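Local atomic coordinates of periplasmic divalent cation tolerance protein (Synechococcus elongatus, PDB entry 6GDX), a protein that may carry or signal with small molecules as a trimeric PII-like protein, its supposed role in copper binding and heavy-metal tolerance being doubtful. Residues Leu33-Thr38 / Gln84-Thr89. Numbering follows the deposited sequence.
Sequences LRLLLT and QMSFKT
The two central strands of the CutA ferredoxin-like sheet pair here, residues 33-38 running antiparallel to 84-89. Arg-34/Thr-89, Leu-36/Phe-87 and Thr-38/Met-85 are the hydrogen-bonded pairs, each closed by two backbone bonds. The straightest runs from Phe-87 N to Leu-36 O (2.8 Å, 177° at the hydrogen). Leu-36 O also lies in the plane of the Phe-87 ring, at its edge, 3.5 Å from CD1. The Leu-36 and Phe-87 side chains point the same way, in apolar contact, with Leu-36 CD2 4.0 Å from Phe-87 CD1. Thr-38 CG2 approaches Phe-87 CE1 obliquely at 3.7 Å. The chi1 of -171° sets Thr-38 OG1 anti to the backbone N and turns CG2 to the Phe-87 ring. OG1 hydrogen-bonds to Glu-111 O and His-105 NE2. Helices 43-55 and 91-104 pack on this face: Met-85 meets Ala-46 and Leu-49, and Phe-87 meets Leu-97.

The other face carries Leu-35, Leu-37, Ser-86 and Lys-88. Leu-35 CD2 rests on the aliphatic chain of Lys-88, 3.6 Å from CG. A bend at chi2 (62°) turns that chain back along its strand, and Lys-88 NZ hydrogen-bonds to Ser-86 OG (3.0 Å). Leu-37 CD2 lies 3.8 Å from Ser-86 OG. Leu-35 also packs on Leu-113, and Lys-88 on Glu-111, of a second subunit. Helices on one face and a neighbouring subunit against the other fit the trimeric, PII-like ferredoxin-like fold.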
loop_
_atom_site.group_PDB
_atom_site.type_symbol
_atom_site.label_atom_id
_atom_site.label_comp_id
_atom_site.label_asym_id
_atom_site.label_seq_id
_atom_site.Cartn_x
_atom_site.Cartn_y
_atom_site.Cartn_z
ATOM N N LEU B 33 10.536 5.783 10.341
ATOM C CA LEU B 33 9.862 4.491 10.054
ATOM C C LEU B 33 9.930 4.216 8.563
ATOM O O LEU B 33 9.960 5.145 7.741
ATOM C CB LEU B 33 8.430 4.552 10.541
ATOM C CG LEU B 33 8.240 4.865 12.022
ATOM C CD1 LEU B 33 6.759 4.822 12.360
ATOM C CD2 LEU B 33 9.051 3.966 12.949
ATOM N N ARG B 34 9.910 2.941 8.209
ATOM C CA ARG B 34 10.025 2.520 6.821
ATOM C C ARG B 34 9.144 1.318 6.576
ATOM O O ARG B 34 8.994 0.451 7.452
ATOM C CB ARG B 34 11.454 2.139 6.459
ATOM C CG ARG B 34 12.475 3.246 6.562
ATOM C CD ARG B 34 12.284 4.268 5.453
ATOM N NE ARG B 34 13.331 5.284 5.429
ATOM C CZ ARG B 34 13.350 6.361 6.204
ATOM N NH1 ARG B 34 12.431 6.561 7.138
ATOM N NH2 ARG B 34 14.341 7.248 6.048
ATOM N N LEU B 35 8.588 1.259 5.365
ATOM C CA LEU B 35 7.871 0.064 4.866
ATOM C C LEU B 35 8.636 -0.452 3.674
ATOM O O LEU B 35 8.723 0.238 2.646
ATOM C CB LEU B 35 6.469 0.414 4.422
ATOM C CG LEU B 35 5.524 0.996 5.438
ATOM C CD1 LEU B 35 4.212 1.438 4.791
ATOM C CD2 LEU B 35 5.268 0.018 6.563
ATOM N N LEU B 36 9.175 -1.651 3.753
ATOM C CA LEU B 36 9.844 -2.271 2.618
ATOM C C LEU B 36 8.866 -3.233 1.976
ATOM O O LEU B 36 8.346 -4.149 2.639
ATOM C CB LEU B 36 11.144 -2.928 3.041
ATOM C CG LEU B 36 11.943 -3.557 1.907
ATOM C CD1 LEU B 36 13.434 -3.555 2.242
ATOM C CD2 LEU B 36 11.519 -4.966 1.543
ATOM N N LEU B 37 8.644 -3.044 0.677
ATOM C CA LEU B 37 7.724 -3.869 -0.109
ATOM C C LEU B 37 8.494 -4.779 -1.021
ATOM O O LEU B 37 9.398 -4.330 -1.753
ATOM C CB LEU B 37 6.827 -2.956 -0.953
ATOM C CG LEU B 37 6.103 -1.839 -0.207
ATOM C CD1 LEU B 37 5.317 -0.990 -1.201
ATOM C CD2 LEU B 37 5.273 -2.330 0.945
ATOM N N THR B 38 8.164 -6.061 -0.978
ATOM C CA THR B 38 8.719 -7.039 -1.904
ATOM C C THR B 38 7.648 -8.097 -2.188
ATOM O O THR B 38 6.585 -8.090 -1.559
ATOM C CB THR B 38 10.012 -7.662 -1.372
ATOM O OG1 THR B 38 10.631 -8.444 -2.402
ATOM C CG2 THR B 38 9.790 -8.505 -0.162
ATOM N N GLN B 84 2.410 -10.343 -1.895
ATOM C CA GLN B 84 2.973 -9.051 -1.559
ATOM C C GLN B 84 3.319 -9.043 -0.080
ATOM O O GLN B 84 2.468 -9.341 0.768
ATOM C CB GLN B 84 1.961 -7.937 -1.853
ATOM C CG GLN B 84 2.445 -6.529 -1.548
ATOM C CD GLN B 84 3.479 -6.098 -2.545
ATOM O OE1 GLN B 84 3.177 -6.026 -3.738
ATOM N NE2 GLN B 84 4.708 -5.850 -2.104
ATOM N N MET B 85 4.521 -8.623 0.233
ATOM C CA MET B 85 4.991 -8.492 1.597
ATOM C C MET B 85 5.298 -7.049 1.927
ATOM O O MET B 85 5.815 -6.312 1.070
ATOM C CB MET B 85 6.234 -9.350 1.792
ATOM C CG MET B 85 6.021 -10.789 1.399
ATOM S SD MET B 85 7.458 -11.855 1.749
ATOM C CE MET B 85 7.387 -11.861 3.530
ATOM N N SER B 86 4.952 -6.641 3.133
ATOM C CA SER B 86 5.245 -5.312 3.643
ATOM C C SER B 86 5.915 -5.459 4.993
ATOM O O SER B 86 5.288 -5.917 5.961
ATOM C CB SER B 86 3.964 -4.507 3.763
ATOM O OG SER B 86 4.186 -3.298 4.427
ATOM N N PHE B 87 7.172 -5.096 5.048
ATOM C CA PHE B 87 8.002 -5.191 6.245
ATOM C C PHE B 87 8.017 -3.824 6.920
ATOM O O PHE B 87 8.442 -2.816 6.328
ATOM C CB PHE B 87 9.452 -5.558 5.899
ATOM C CG PHE B 87 9.649 -6.943 5.327
ATOM C CD1 PHE B 87 9.283 -7.255 4.021
ATOM C CD2 PHE B 87 10.244 -7.932 6.080
ATOM C CE1 PHE B 87 9.470 -8.522 3.515
ATOM C CE2 PHE B 87 10.450 -9.205 5.568
ATOM C CZ PHE B 87 10.094 -9.495 4.274
ATOM N N LYS B 88 7.581 -3.781 8.174
ATOM C CA LYS B 88 7.586 -2.549 8.978
ATOM C C LYS B 88 8.866 -2.518 9.778
ATOM O O LYS B 88 9.117 -3.417 10.624
ATOM C CB LYS B 88 6.425 -2.536 9.963
ATOM C CG LYS B 88 5.096 -2.188 9.421
ATOM C CD LYS B 88 4.631 -3.148 8.381
ATOM C CE LYS B 88 3.150 -3.004 8.167
ATOM N NZ LYS B 88 2.725 -3.812 7.005
ATOM N N THR B 89 9.681 -1.499 9.555
ATOM C CA THR B 89 10.985 -1.400 10.211
ATOM C C THR B 89 11.351 0.041 10.426
ATOM O O THR B 89 10.560 0.953 10.198
ATOM C CB THR B 89 12.014 -2.203 9.381
ATOM O OG1 THR B 89 13.179 -2.430 10.148
ATOM C CG2 THR B 89 12.365 -1.561 8.046
#